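Local coordinates for protein arabinan-endo 1,5-alpha-l-arabinase (Bacillus subtilis, PDB 1UV4) that hydrolyses internal alpha-1,5-L-arabinofuranosyl linkages of linear arabinan and branched sugar beet arabinan during plant cell-wall breakdown, at residues W5-E10 with K278-D283; L11-T16 with V265-D270; S23-G28 with V39-D44; A131-L136 with A183-T188; Y197-F202 with G254-V259. All blocks are in the same frame, centred on the assembly; numbering follows the deposited sequence.

Contact 1. Residues W5-E10 with K278-D283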
# COMPACT_ATOMS: atom_id res chain seq x y z
N TRP A 5 -6.00 -17.16 7.08
CA TRP A 5 -7.46 -17.03 7.04
C TRP A 5 -8.04 -17.65 5.79
O TRP A 5 -9.12 -18.19 5.81
CB TRP A 5 -7.89 -15.57 7.04
CG TRP A 5 -7.65 -14.82 8.31
CD1 TRP A 5 -6.76 -15.12 9.32
CD2 TRP A 5 -8.30 -13.61 8.71
NE1 TRP A 5 -6.84 -14.16 10.30
CE2 TRP A 5 -7.77 -13.23 9.94
CE3 TRP A 5 -9.26 -12.79 8.12
CZ2 TRP A 5 -8.18 -12.07 10.60
CZ3 TRP A 5 -9.66 -11.67 8.74
CH2 TRP A 5 -9.14 -11.31 9.98
N GLY A 6 -7.29 -17.53 4.70
CA GLY A 6 -7.67 -18.06 3.41
C GLY A 6 -7.37 -17.05 2.33
O GLY A 6 -6.90 -15.95 2.61
N ALA A 7 -7.66 -17.45 1.10
CA ALA A 7 -7.51 -16.64 -0.09
C ALA A 7 -8.90 -16.38 -0.67
O ALA A 7 -9.79 -17.27 -0.67
CB ALA A 7 -6.66 -17.37 -1.10
N SER A 8 -9.06 -15.18 -1.20
CA SER A 8 -10.32 -14.78 -1.80
C SER A 8 -10.61 -15.52 -3.09
O SER A 8 -9.71 -15.97 -3.82
CB SER A 8 -10.34 -13.29 -2.10
OG SER A 8 -9.42 -12.93 -3.10
N ASN A 9 -11.92 -15.61 -3.33
CA ASN A 9 -12.52 -15.96 -4.60
C ASN A 9 -12.26 -14.90 -5.68
O ASN A 9 -11.85 -15.19 -6.83
CB ASN A 9 -14.05 -16.17 -4.32
CG ASN A 9 -14.78 -14.92 -3.66
OD1 ASN A 9 -14.27 -14.25 -2.72
ND2 ASN A 9 -16.02 -14.67 -4.13
N GLU A 10 -12.45 -13.67 -5.28
CA GLU A 10 -12.35 -12.53 -6.16
C GLU A 10 -10.92 -12.05 -6.32
O GLU A 10 -10.11 -12.07 -5.40
CB GLU A 10 -13.21 -11.37 -5.64
CG GLU A 10 -14.70 -11.59 -5.79
CD GLU A 10 -15.20 -11.50 -7.23
OE1 GLU A 10 -14.47 -11.05 -8.15
OE2 GLU A 10 -16.39 -11.85 -7.45
N LYS A 278 -5.10 -12.82 -5.93
CA LYS A 278 -6.15 -12.93 -4.94
C LYS A 278 -5.68 -12.29 -3.64
O LYS A 278 -4.47 -12.16 -3.37
CB LYS A 278 -6.49 -14.39 -4.69
CG LYS A 278 -6.75 -15.22 -5.96
CD LYS A 278 -8.01 -14.74 -6.68
CE LYS A 278 -8.55 -15.77 -7.76
NZ LYS A 278 -8.50 -17.18 -7.30
N LEU A 279 -6.66 -11.97 -2.80
CA LEU A 279 -6.45 -11.45 -1.43
C LEU A 279 -6.19 -12.60 -0.46
O LEU A 279 -7.06 -13.44 -0.27
CB LEU A 279 -7.67 -10.67 -1.01
CG LEU A 279 -7.71 -10.13 0.41
CD1 LEU A 279 -6.57 -9.22 0.70
CD2 LEU A 279 -9.00 -9.39 0.65
N LEU A 280 -5.01 -12.61 0.15
CA LEU A 280 -4.63 -13.60 1.17
C LEU A 280 -4.46 -12.84 2.48
O LEU A 280 -3.95 -11.72 2.54
CB LEU A 280 -3.34 -14.31 0.83
CG LEU A 280 -3.42 -15.45 -0.16
CD1 LEU A 280 -3.90 -15.07 -1.52
CD2 LEU A 280 -2.06 -16.14 -0.28
N ILE A 281 -4.92 -13.46 3.55
CA ILE A 281 -4.92 -12.81 4.86
C ILE A 281 -4.38 -13.76 5.92
O ILE A 281 -4.79 -14.91 5.98
CB ILE A 281 -6.36 -12.36 5.23
CG1 ILE A 281 -7.00 -11.53 4.10
CG2 ILE A 281 -6.32 -11.60 6.55
CD1 ILE A 281 -8.37 -11.05 4.45
N ASN A 282 -3.46 -13.26 6.75
CA ASN A 282 -2.94 -14.01 7.89
C ASN A 282 -2.99 -13.17 9.14
O ASN A 282 -2.91 -11.96 9.08
CB ASN A 282 -1.45 -14.36 7.70
CG ASN A 282 -1.23 -15.61 6.90
OD1 ASN A 282 -1.47 -15.61 5.70
ND2 ASN A 282 -0.74 -16.66 7.56
N ASP A 283 -3.03 -13.82 10.30
CA ASP A 283 -2.72 -13.13 11.55
C ASP A 283 -1.25 -12.77 11.54
O ASP A 283 -0.42 -13.47 10.93
CB ASP A 283 -2.95 -14.04 12.70
CG ASP A 283 -4.37 -14.53 12.77
OD1 ASP A 283 -5.28 -13.67 12.81
OD2 ASP A 283 -4.68 -15.74 12.77
O HOH W 1 -8.30 -18.77 -4.56
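Trp5 reaches Asp283 with the edge of its indole: NE1 donates to OD1 at 3.0 Å, the oxygen lying in the ring plane but being met from above its own carboxylate plane. Over one face of the same indole sits CG2 of Ile281, a CH-pi contact 3.8 Å from the centroid of the six-membered ring, and Trp5 N donates to Ile281 O at 2.8 Å. Farther along, Ser8 holds Leu279 twice, its N donating to Leu279 O (2.8 Å) while its OG accepts from Leu279 N (2.9 Å). With OG set between the backbone N and the carbonyl carbon (chi1 67°), that hydroxyl also donates to Glu10 O at 2.6 Å, just where the chain turns its corner. In the next shell, Ala3 N binds Asp283 OD2, and Asp273 pairs with the ammonium of Lys278. Strand 4-8 is the outermost strand of the propeller's C-terminal blade, antiparallel to 276-283. Indole and serine bonds thus add to the backbone bonds in tying the N-terminal strand to the C-terminal one.

Contact 2. Residues L11-T16 with V265-D270; sequences LLHDPT and VRHAYD. With EDO (1,2-ethanediol), chain E.
His267 and Asp14 are joined by a hydrogen bond: the backbone N of Asp14, the inferred proton acceptor of catalysis, donates to ND1 at 2.9 Å. The bond is nearly straight (168° at the hydrogen), although the donor lies 21° out of the imidazole plane. Asp14 adopts left-handed backbone angles here, and its OD2 is bonded to Thr29, so the residue is fixed from both main chain and side chain. Among the flat groups, the rings of His13 and His267 meet obliquely, though the detail of their approach is doubtful, and OD1 of Asp14 hangs over the centre of the His13 ring. Apolar contact comes from Pro15, whose CG faces Val265 CG2 at 4.3 Å, while its CD packs beside the imidazole of His267. Arg266 leaves its strand on the side away from the loop; its NE and NH2 both donate, edge-on and in plane, to O1 of an ethanediol probably left from crystallisation, while NH1 is bonded to Asn282. The loop 11-16 runs from strand 4-8 of the last propeller blade to strand 16-20 of the first, crossing beside strand 263-270, which is itself flanked by strands 250-259 and 276-283.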
# COMPACT_ATOMS: atom_id res chain seq x y z
N LEU A 11 -10.66 -11.59 -7.53
CA LEU A 11 -9.40 -10.96 -7.86
C LEU A 11 -9.22 -9.70 -7.00
O LEU A 11 -10.15 -8.93 -6.80
CB LEU A 11 -9.45 -10.53 -9.34
CG LEU A 11 -8.28 -9.80 -10.01
CD1 LEU A 11 -8.32 -10.01 -11.50
CD2 LEU A 11 -8.18 -8.32 -9.68
N LEU A 12 -8.02 -9.48 -6.46
CA LEU A 12 -7.70 -8.19 -5.88
C LEU A 12 -6.20 -7.99 -5.92
O LEU A 12 -5.47 -8.90 -5.66
CB LEU A 12 -8.20 -8.05 -4.41
CG LEU A 12 -8.32 -6.62 -3.93
CD1 LEU A 12 -9.30 -5.76 -4.70
CD2 LEU A 12 -8.74 -6.68 -2.44
N HIS A 13 -5.79 -6.77 -6.27
CA HIS A 13 -4.38 -6.42 -6.37
C HIS A 13 -4.14 -5.14 -5.56
O HIS A 13 -4.94 -4.22 -5.57
CB HIS A 13 -4.06 -6.14 -7.87
CG HIS A 13 -2.60 -6.06 -8.20
ND1 HIS A 13 -2.10 -5.10 -9.04
CD2 HIS A 13 -1.54 -6.81 -7.82
CE1 HIS A 13 -0.79 -5.25 -9.15
NE2 HIS A 13 -0.43 -6.28 -8.42
N ASP A 14 -3.03 -5.11 -4.85
CA ASP A 14 -2.62 -3.93 -4.02
C ASP A 14 -3.66 -3.64 -2.95
O ASP A 14 -4.18 -2.52 -2.89
CB ASP A 14 -2.32 -2.69 -4.85
CG ASP A 14 -1.45 -2.98 -6.06
OD1 ASP A 14 -0.38 -3.63 -5.91
OD2 ASP A 14 -1.73 -2.58 -7.23
N PRO A 15 -4.01 -4.62 -2.12
CA PRO A 15 -5.16 -4.46 -1.19
C PRO A 15 -4.91 -3.61 0.07
O PRO A 15 -3.80 -3.50 0.58
CB PRO A 15 -5.42 -5.89 -0.76
CG PRO A 15 -4.03 -6.49 -0.77
CD PRO A 15 -3.38 -5.94 -1.99
N THR A 16 -6.02 -3.07 0.56
CA THR A 16 -6.11 -2.53 1.91
C THR A 16 -7.46 -2.99 2.43
O THR A 16 -8.34 -3.35 1.65
CB THR A 16 -5.97 -1.00 1.83
OG1 THR A 16 -5.84 -0.39 3.15
CG2 THR A 16 -7.16 -0.33 1.25
N VAL A 265 -2.75 -8.38 5.20
CA VAL A 265 -3.38 -8.68 3.93
C VAL A 265 -2.33 -8.50 2.85
O VAL A 265 -1.42 -7.68 2.97
CB VAL A 265 -4.65 -7.79 3.66
CG1 VAL A 265 -5.66 -7.96 4.81
CG2 VAL A 265 -4.31 -6.32 3.47
N ARG A 266 -2.49 -9.24 1.78
CA ARG A 266 -1.58 -9.08 0.62
C ARG A 266 -2.25 -9.71 -0.58
O ARG A 266 -3.28 -10.39 -0.42
CB ARG A 266 -0.24 -9.77 0.87
CG ARG A 266 -0.23 -11.25 0.80
CD ARG A 266 -0.10 -11.84 2.08
NE ARG A 266 0.02 -13.31 2.12
CZ ARG A 266 -0.51 -14.03 3.09
NH1 ARG A 266 -1.20 -13.44 4.04
NH2 ARG A 266 -0.32 -15.33 3.12
N HIS A 267 -1.71 -9.47 -1.76
CA HIS A 267 -2.12 -10.24 -2.93
C HIS A 267 -1.09 -11.32 -3.20
O HIS A 267 0.05 -11.21 -2.76
CB HIS A 267 -2.36 -9.37 -4.17
CG HIS A 267 -1.14 -8.64 -4.67
ND1 HIS A 267 -1.02 -7.26 -4.67
CD2 HIS A 267 0.02 -9.11 -5.21
CE1 HIS A 267 0.18 -6.93 -5.14
NE2 HIS A 267 0.82 -8.03 -5.46
N ALA A 268 -1.48 -12.38 -3.91
CA ALA A 268 -0.52 -13.35 -4.45
C ALA A 268 -1.21 -14.00 -5.64
O ALA A 268 -2.46 -14.02 -5.71
CB ALA A 268 -0.11 -14.36 -3.42
N TYR A 269 -0.42 -14.49 -6.59
CA TYR A 269 -0.92 -14.95 -7.87
C TYR A 269 -1.13 -16.46 -7.87
O TYR A 269 -0.23 -17.25 -7.60
CB TYR A 269 0.05 -14.53 -8.94
CG TYR A 269 0.23 -13.04 -9.06
CD1 TYR A 269 1.17 -12.36 -8.26
CD2 TYR A 269 -0.56 -12.29 -9.88
CE1 TYR A 269 1.35 -10.98 -8.39
CE2 TYR A 269 -0.39 -10.93 -10.00
CZ TYR A 269 0.56 -10.29 -9.24
OH TYR A 269 0.74 -8.90 -9.41
N ASP A 270 -2.35 -16.87 -8.20
CA ASP A 270 -2.81 -18.26 -8.04
C ASP A 270 -2.37 -19.17 -9.22
O ASP A 270 -2.91 -19.10 -10.33
CB ASP A 270 -4.34 -18.27 -7.92
CG ASP A 270 -4.90 -19.58 -7.37
OD1 ASP A 270 -4.20 -20.57 -7.29
OD2 ASP A 270 -6.09 -19.66 -7.02
C1 EDO E . 1.76 -16.51 -0.27
O1 EDO E . 1.48 -15.54 0.73
C2 EDO E . 2.01 -17.86 0.35
O2 EDO E . 3.35 -17.95 0.80

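Contact 3. Residues S23-G28 with V39-D44; sequences SWYALG and VLKSSD
Lys41 leaves its strand with CG opposite the backbone N (chi1 -176°) and stays extended to the ammonium, while Tyr25 carries its ring opposite the carbonyl carbon (chi1 -67°); the two torsions lay the side chains alongside each other, pointing the same way. They belong to a beta hairpin, strands 23-29 and 37-42, which forms the middle of the first blade of the five-bladed propeller. Lysine methylenes run along the phenol, CG and CD each 3.8 Å from Tyr25 CE2, and a water at the far end donates to Tyr25 OH while accepting from Lys41 NZ at 2.8 Å. Leu27 and Val39 continue this face toward the interior, meeting loosely through CG and CG2.

The backbone bonds fall in two antiparallel hydrogen-bonded pairs, Trp24 with Ser42 and Ala26 with Leu40. Each pair closes with a bond in both directions; Leu40 N to Ala26 O measures 2.8 Å, and the return bond, Ala26 N to Leu40 O, measures 3.0 Å. The side chains of these four residues line the other face, where Trp48 covers Leu40 and Ser42, and Lys19 makes a cation-pi contact with the Trp24 indole. Back on the tyrosine face, Lys41 CE lies 3.2 Å from Ser23 OG and 3.4 Å from Tyr25 OH.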
# COMPACT_ATOMS: atom_id res chain seq x y z
N SER A 23 -19.49 -5.70 8.48
CA SER A 23 -18.79 -6.06 7.24
C SER A 23 -17.33 -5.66 7.22
O SER A 23 -16.94 -4.67 7.85
CB SER A 23 -19.43 -5.45 6.00
OG SER A 23 -20.77 -5.87 5.91
N TRP A 24 -16.55 -6.39 6.44
CA TRP A 24 -15.22 -5.99 6.04
C TRP A 24 -15.27 -5.38 4.62
O TRP A 24 -16.05 -5.85 3.79
CB TRP A 24 -14.29 -7.20 6.01
CG TRP A 24 -13.99 -7.78 7.34
CD1 TRP A 24 -14.59 -8.82 7.96
CD2 TRP A 24 -12.94 -7.35 8.21
NE1 TRP A 24 -13.99 -9.04 9.18
CE2 TRP A 24 -12.97 -8.15 9.34
CE3 TRP A 24 -12.00 -6.32 8.13
CZ2 TRP A 24 -12.06 -7.97 10.41
CZ3 TRP A 24 -11.12 -6.15 9.16
CH2 TRP A 24 -11.16 -6.95 10.28
N TYR A 25 -14.44 -4.37 4.36
CA TYR A 25 -14.27 -3.81 3.02
C TYR A 25 -12.83 -3.94 2.67
O TYR A 25 -11.94 -3.57 3.47
CB TYR A 25 -14.71 -2.34 2.96
CG TYR A 25 -16.19 -2.19 3.15
CD1 TYR A 25 -16.73 -2.12 4.43
CD2 TYR A 25 -17.06 -2.17 2.06
CE1 TYR A 25 -18.10 -2.03 4.64
CE2 TYR A 25 -18.45 -2.05 2.27
CZ TYR A 25 -18.93 -1.98 3.57
OH TYR A 25 -20.29 -1.89 3.89
N ALA A 26 -12.59 -4.51 1.51
CA ALA A 26 -11.25 -4.59 0.93
C ALA A 26 -11.24 -3.74 -0.32
O ALA A 26 -12.11 -3.85 -1.19
CB ALA A 26 -10.85 -6.03 0.62
N LEU A 27 -10.27 -2.85 -0.43
CA LEU A 27 -10.15 -2.00 -1.60
C LEU A 27 -8.87 -2.35 -2.31
O LEU A 27 -7.89 -2.79 -1.67
CB LEU A 27 -10.15 -0.53 -1.25
CG LEU A 27 -11.40 -0.04 -0.53
CD1 LEU A 27 -11.37 -0.39 0.90
CD2 LEU A 27 -11.54 1.51 -0.65
N GLY A 28 -8.83 -2.19 -3.64
CA GLY A 28 -7.63 -2.50 -4.40
C GLY A 28 -7.57 -1.63 -5.63
O GLY A 28 -8.43 -0.82 -5.91
N VAL A 39 -13.64 -2.20 -5.07
CA VAL A 39 -14.19 -2.34 -3.71
C VAL A 39 -14.88 -3.70 -3.56
O VAL A 39 -15.76 -4.05 -4.36
CB VAL A 39 -15.23 -1.24 -3.38
CG1 VAL A 39 -15.76 -1.42 -1.97
CG2 VAL A 39 -14.61 0.18 -3.57
N LEU A 40 -14.47 -4.44 -2.53
CA LEU A 40 -15.05 -5.71 -2.17
C LEU A 40 -15.64 -5.64 -0.75
O LEU A 40 -15.14 -4.93 0.08
CB LEU A 40 -14.00 -6.82 -2.17
CG LEU A 40 -13.18 -7.03 -3.44
CD1 LEU A 40 -12.30 -8.28 -3.19
CD2 LEU A 40 -14.05 -7.26 -4.63
N LYS A 41 -16.71 -6.36 -0.52
CA LYS A 41 -17.40 -6.42 0.78
C LYS A 41 -17.60 -7.88 1.20
O LYS A 41 -17.89 -8.75 0.36
CB LYS A 41 -18.74 -5.75 0.69
CG LYS A 41 -19.54 -5.64 1.99
CD LYS A 41 -20.87 -4.97 1.72
CE LYS A 41 -21.72 -4.86 2.99
NZ LYS A 41 -23.04 -4.27 2.67
N SER A 42 -17.45 -8.17 2.50
CA SER A 42 -17.76 -9.48 3.01
C SER A 42 -18.20 -9.43 4.46
O SER A 42 -17.97 -8.47 5.14
CB SER A 42 -16.58 -10.38 2.83
OG SER A 42 -15.55 -9.97 3.62
N SER A 43 -18.84 -10.50 4.90
CA SER A 43 -19.15 -10.71 6.29
C SER A 43 -18.08 -11.59 6.99
O SER A 43 -18.03 -11.61 8.23
CB SER A 43 -20.54 -11.38 6.40
OG SER A 43 -20.50 -12.71 5.88
N ASP A 44 -17.26 -12.32 6.22
CA ASP A 44 -16.34 -13.34 6.77
C ASP A 44 -14.87 -13.12 6.36
O ASP A 44 -14.01 -13.99 6.60
CB ASP A 44 -16.83 -14.77 6.44
CG ASP A 44 -16.80 -15.10 4.94
OD1 ASP A 44 -16.45 -14.23 4.12
OD2 ASP A 44 -17.15 -16.23 4.51
O HOH W 2 -22.60 -1.72 1.73

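Contact 4. Residues A131-L136 with A183-T188; sequences AIDPEL and ALEAPT. With CA (calcium ion), chain D.
Glu135 OE2 is gripped from several directions: the backbone N of Leu189 and a calcium-bound water (2.7 Å) reach it, and Thr188 OG1 lies 3.1 Å away, its one proton contested by Asp257. The other oxygen, OE1, binds the calcium ion at 2.4 Å. A chain that starts opposite the backbone N (chi1 159°) and bends at its next bond turns OE1 to the metal and OE2 toward Leu189 N and Thr188. Asp77 and Asp257 complete the protein's share of the site, which lies on the central axis of the five-bladed propeller, where the inner strands of its blades converge. Here strand 135-138 of one blade faces strand 184-192 of the next, and a water between them lies 3.0 Å from Asp133 O and 2.8 Å from Pro187 O. Toward the substrate side, Asp133 OD2 stands 3.7 Å from OE2 of Glu185, the inferred proton donor, with the carboxylate planes 40° apart. This closeness is consistent with the role inferred for Asp133 in modulating and orienting that donor; Asp133 OD2 also lies 3.2 Å from Ala186 N.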
# COMPACT_ATOMS: atom_id res chain seq x y z
N ALA A 131 5.37 8.89 -7.09
CA ALA A 131 4.30 9.16 -6.13
C ALA A 131 3.09 8.26 -6.34
O ALA A 131 2.03 8.68 -6.81
CB ALA A 131 3.84 10.63 -6.20
N ILE A 132 3.31 7.00 -5.98
CA ILE A 132 2.28 5.99 -5.90
C ILE A 132 2.44 5.16 -4.63
O ILE A 132 3.42 5.24 -3.90
CB ILE A 132 2.26 5.09 -7.16
CG1 ILE A 132 3.44 4.13 -7.20
CG2 ILE A 132 2.18 5.91 -8.43
CD1 ILE A 132 3.37 3.08 -8.26
N ASP A 133 1.45 4.33 -4.39
CA ASP A 133 1.45 3.35 -3.31
C ASP A 133 1.46 3.97 -1.91
O ASP A 133 2.32 3.66 -1.08
CB ASP A 133 2.58 2.32 -3.41
CG ASP A 133 2.53 1.50 -4.65
OD1 ASP A 133 1.55 1.52 -5.46
OD2 ASP A 133 3.51 0.76 -4.91
N PRO A 134 0.50 4.87 -1.63
CA PRO A 134 0.47 5.53 -0.31
C PRO A 134 0.18 4.63 0.86
O PRO A 134 -0.54 3.65 0.72
CB PRO A 134 -0.69 6.52 -0.45
CG PRO A 134 -1.58 5.92 -1.55
CD PRO A 134 -0.64 5.27 -2.48
N GLU A 135 0.69 5.03 2.01
CA GLU A 135 0.44 4.36 3.27
C GLU A 135 0.33 5.42 4.36
O GLU A 135 1.30 6.09 4.66
CB GLU A 135 1.61 3.41 3.56
CG GLU A 135 1.80 2.98 4.99
CD GLU A 135 0.76 2.04 5.52
OE1 GLU A 135 -0.34 1.92 4.91
OE2 GLU A 135 0.99 1.37 6.58
N LEU A 136 -0.82 5.49 5.00
CA LEU A 136 -1.02 6.35 6.17
C LEU A 136 -0.60 5.55 7.39
O LEU A 136 -1.00 4.40 7.61
CB LEU A 136 -2.51 6.75 6.26
CG LEU A 136 -2.86 7.60 7.48
CD1 LEU A 136 -2.15 8.95 7.52
CD2 LEU A 136 -4.38 7.85 7.50
N ALA A 183 13.98 -1.99 -7.34
CA ALA A 183 12.80 -2.81 -7.47
C ALA A 183 12.14 -3.11 -6.14
O ALA A 183 12.18 -4.23 -5.61
CB ALA A 183 13.12 -4.07 -8.24
N LEU A 184 11.53 -2.08 -5.57
CA LEU A 184 10.71 -2.21 -4.39
C LEU A 184 9.57 -1.18 -4.43
O LEU A 184 9.65 -0.20 -5.16
CB LEU A 184 11.52 -2.06 -3.10
CG LEU A 184 11.87 -0.64 -2.65
CD1 LEU A 184 12.53 -0.70 -1.27
CD2 LEU A 184 12.73 0.02 -3.62
N GLU A 185 8.50 -1.49 -3.71
CA GLU A 185 7.27 -0.70 -3.74
C GLU A 185 6.42 -0.96 -2.52
O GLU A 185 6.71 -1.81 -1.71
CB GLU A 185 6.46 -1.04 -5.01
CG GLU A 185 5.93 -2.47 -5.03
CD GLU A 185 4.82 -2.76 -6.06
OE1 GLU A 185 5.17 -2.94 -7.23
OE2 GLU A 185 3.60 -2.88 -5.73
N ALA A 186 5.34 -0.21 -2.42
CA ALA A 186 4.19 -0.65 -1.60
C ALA A 186 4.55 -0.74 -0.14
O ALA A 186 4.36 -1.73 0.50
CB ALA A 186 3.62 -1.96 -2.12
N PRO A 187 4.95 0.37 0.45
CA PRO A 187 5.23 0.32 1.88
C PRO A 187 3.99 0.12 2.76
O PRO A 187 2.90 0.53 2.45
CB PRO A 187 5.85 1.68 2.14
CG PRO A 187 5.16 2.57 1.17
CD PRO A 187 5.10 1.72 -0.10
N THR A 188 4.26 -0.51 3.91
CA THR A 188 3.34 -0.51 5.04
C THR A 188 4.17 -0.32 6.31
O THR A 188 5.26 -0.81 6.40
CB THR A 188 2.45 -1.81 5.08
OG1 THR A 188 1.45 -1.67 6.11
CG2 THR A 188 3.22 -3.04 5.42
CA CA D . -2.42 0.75 5.33
O HOH W 3 1.59 1.01 -0.00
O HOH W 4 -1.29 0.18 7.30
O HOH W 5 -2.85 2.91 6.39
O HOH W 6 -3.91 -0.40 7.31
O HOH W 7 -4.73 0.65 5.59

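Contact 5. Residues Y197-F202 with G254-V259; sequences YLMVSF and GGQDIV. With CA (calcium ion), chain D.
Strands 197-202 and 254-259 run antiparallel, their directions 164° apart, but their axes come no closer than 6.3 Å, so side chains rather than paired backbones bridge them. Ser201 OG does most of this. It accepts from Gly255 N at 2.8 Å and donates to Gln256 OE1 at 2.7 Å, both bonds landing on consecutive residues of the opposing strand. Gln256 can present its amide there because CG takes the position between backbone N and carbonyl carbon (chi1 74°) and the chain then folds back at chi2. The two strands belong to adjacent blades of the propeller, so the serine and glutamine make a polar seam between one sheet and the next, close to the inferred proton donor Glu185. Along the seam the contact turns apolar: Met199 CB lies against Gln256 CG, and the extended methionine chain brings CE within 4.2 Å of Ile258 CD1. Asp257 points away from this interface to the central calcium ion, which it holds with both oxygens, OD1 at 2.3 Å and OD2 at 2.6 Å.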
# COMPACT_ATOMS: atom_id res chain seq x y z
N TYR A 197 8.09 -0.46 12.35
CA TYR A 197 8.31 -1.53 11.39
C TYR A 197 7.88 -1.12 10.01
O TYR A 197 6.77 -0.60 9.84
CB TYR A 197 7.54 -2.80 11.77
CG TYR A 197 8.03 -3.42 13.06
CD1 TYR A 197 9.08 -4.36 13.07
CD2 TYR A 197 7.47 -3.05 14.28
CE1 TYR A 197 9.55 -4.89 14.26
CE2 TYR A 197 7.96 -3.58 15.51
CZ TYR A 197 8.98 -4.51 15.49
OH TYR A 197 9.45 -5.05 16.67
N LEU A 198 8.75 -1.33 9.04
CA LEU A 198 8.48 -1.07 7.62
C LEU A 198 8.49 -2.41 6.87
O LEU A 198 9.45 -3.16 6.96
CB LEU A 198 9.52 -0.18 7.03
CG LEU A 198 9.40 0.09 5.53
CD1 LEU A 198 8.13 0.85 5.17
CD2 LEU A 198 10.62 0.87 5.06
N MET A 199 7.41 -2.73 6.18
CA MET A 199 7.40 -3.79 5.20
C MET A 199 7.30 -3.19 3.81
O MET A 199 6.62 -2.19 3.61
CB MET A 199 6.21 -4.71 5.39
CG MET A 199 6.11 -5.33 6.70
SD MET A 199 4.73 -6.55 6.71
CE MET A 199 4.86 -7.20 8.34
N VAL A 200 8.01 -3.78 2.85
CA VAL A 200 7.93 -3.38 1.46
C VAL A 200 7.76 -4.64 0.61
O VAL A 200 8.02 -5.75 1.06
CB VAL A 200 9.17 -2.59 0.99
CG1 VAL A 200 9.36 -1.38 1.83
CG2 VAL A 200 10.42 -3.45 1.03
N SER A 201 7.22 -4.47 -0.59
CA SER A 201 7.28 -5.51 -1.61
C SER A 201 8.57 -5.35 -2.42
O SER A 201 8.83 -4.27 -2.92
CB SER A 201 6.06 -5.39 -2.52
OG SER A 201 4.88 -5.61 -1.78
N PHE A 202 9.39 -6.39 -2.49
CA PHE A 202 10.49 -6.46 -3.45
C PHE A 202 9.85 -6.98 -4.74
O PHE A 202 9.09 -7.95 -4.70
CB PHE A 202 11.58 -7.45 -2.99
CG PHE A 202 12.55 -6.92 -1.97
CD1 PHE A 202 12.46 -5.63 -1.45
CD2 PHE A 202 13.55 -7.75 -1.51
CE1 PHE A 202 13.34 -5.17 -0.47
CE2 PHE A 202 14.48 -7.29 -0.58
CZ PHE A 202 14.37 -5.99 -0.07
N GLY A 254 2.80 -9.79 -2.43
CA GLY A 254 3.13 -8.39 -2.30
C GLY A 254 1.93 -7.52 -2.10
O GLY A 254 0.82 -8.02 -1.85
N GLY A 255 2.13 -6.22 -2.19
CA GLY A 255 1.03 -5.30 -1.96
C GLY A 255 0.49 -5.40 -0.57
O GLY A 255 -0.69 -5.14 -0.32
N GLN A 256 1.35 -5.75 0.38
CA GLN A 256 0.91 -6.07 1.74
C GLN A 256 0.51 -4.84 2.52
O GLN A 256 1.02 -3.73 2.32
CB GLN A 256 2.02 -6.82 2.45
CG GLN A 256 3.22 -5.94 2.87
CD GLN A 256 4.05 -5.43 1.69
OE1 GLN A 256 4.31 -6.19 0.75
NE2 GLN A 256 4.40 -4.13 1.72
N ASP A 257 -0.47 -5.02 3.42
CA ASP A 257 -0.91 -3.94 4.28
C ASP A 257 -1.25 -4.48 5.63
O ASP A 257 -1.79 -5.60 5.74
CB ASP A 257 -2.11 -3.24 3.64
CG ASP A 257 -2.32 -1.88 4.18
OD1 ASP A 257 -1.37 -1.19 4.63
OD2 ASP A 257 -3.42 -1.40 4.18
N ILE A 258 -0.78 -3.78 6.65
CA ILE A 258 -1.04 -4.14 8.06
C ILE A 258 -2.34 -3.50 8.45
O ILE A 258 -2.50 -2.26 8.33
CB ILE A 258 0.08 -3.68 8.97
CG1 ILE A 258 1.38 -4.41 8.63
CG2 ILE A 258 -0.31 -4.01 10.39
CD1 ILE A 258 2.67 -3.68 9.18
N VAL A 259 -3.27 -4.33 8.91
CA VAL A 259 -4.61 -3.97 9.25
C VAL A 259 -4.81 -4.21 10.79
O VAL A 259 -4.50 -5.27 11.33
CB VAL A 259 -5.59 -4.74 8.31
CG1 VAL A 259 -7.00 -4.57 8.80
CG2 VAL A 259 -5.41 -4.26 6.88
CA CA D . -2.42 0.75 5.33
O HOH W 4 -1.29 0.18 7.30
O HOH W 6 -3.91 -0.40 7.31
O HOH W 5 -2.85 2.91 6.39
O HOH W 7 -4.73 0.65 5.59

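How the contacts relate
Contacts 1, 2 and 5 share the C-terminal blade: strand 276-283 of contact 1 neighbours strand 263-270 of contact 2, which in turn neighbours strand 250-259 of contact 5. The first blade, held by contact 3, joins contact 2 where Leu27 N bonds Thr16 O at 2.9 Å. Thr16 OG1 also reaches Asp257 OD2 (2.8 Å), linking the loop of contact 2 to the calcium that contacts 4 and 5 both bind. Those two contacts, centres about 8 Å apart, share the blade in which strands 184-192 and 195-203 are neighbours. Asp14 OD1 of contact 2 comes within 4.1 Å of Glu185 OE2 of contact 4, so the two inferred catalytic carboxylates stand close together, near the calcium axis, whereas contact 1 lies about 20 Å from contact 4, centre to centre.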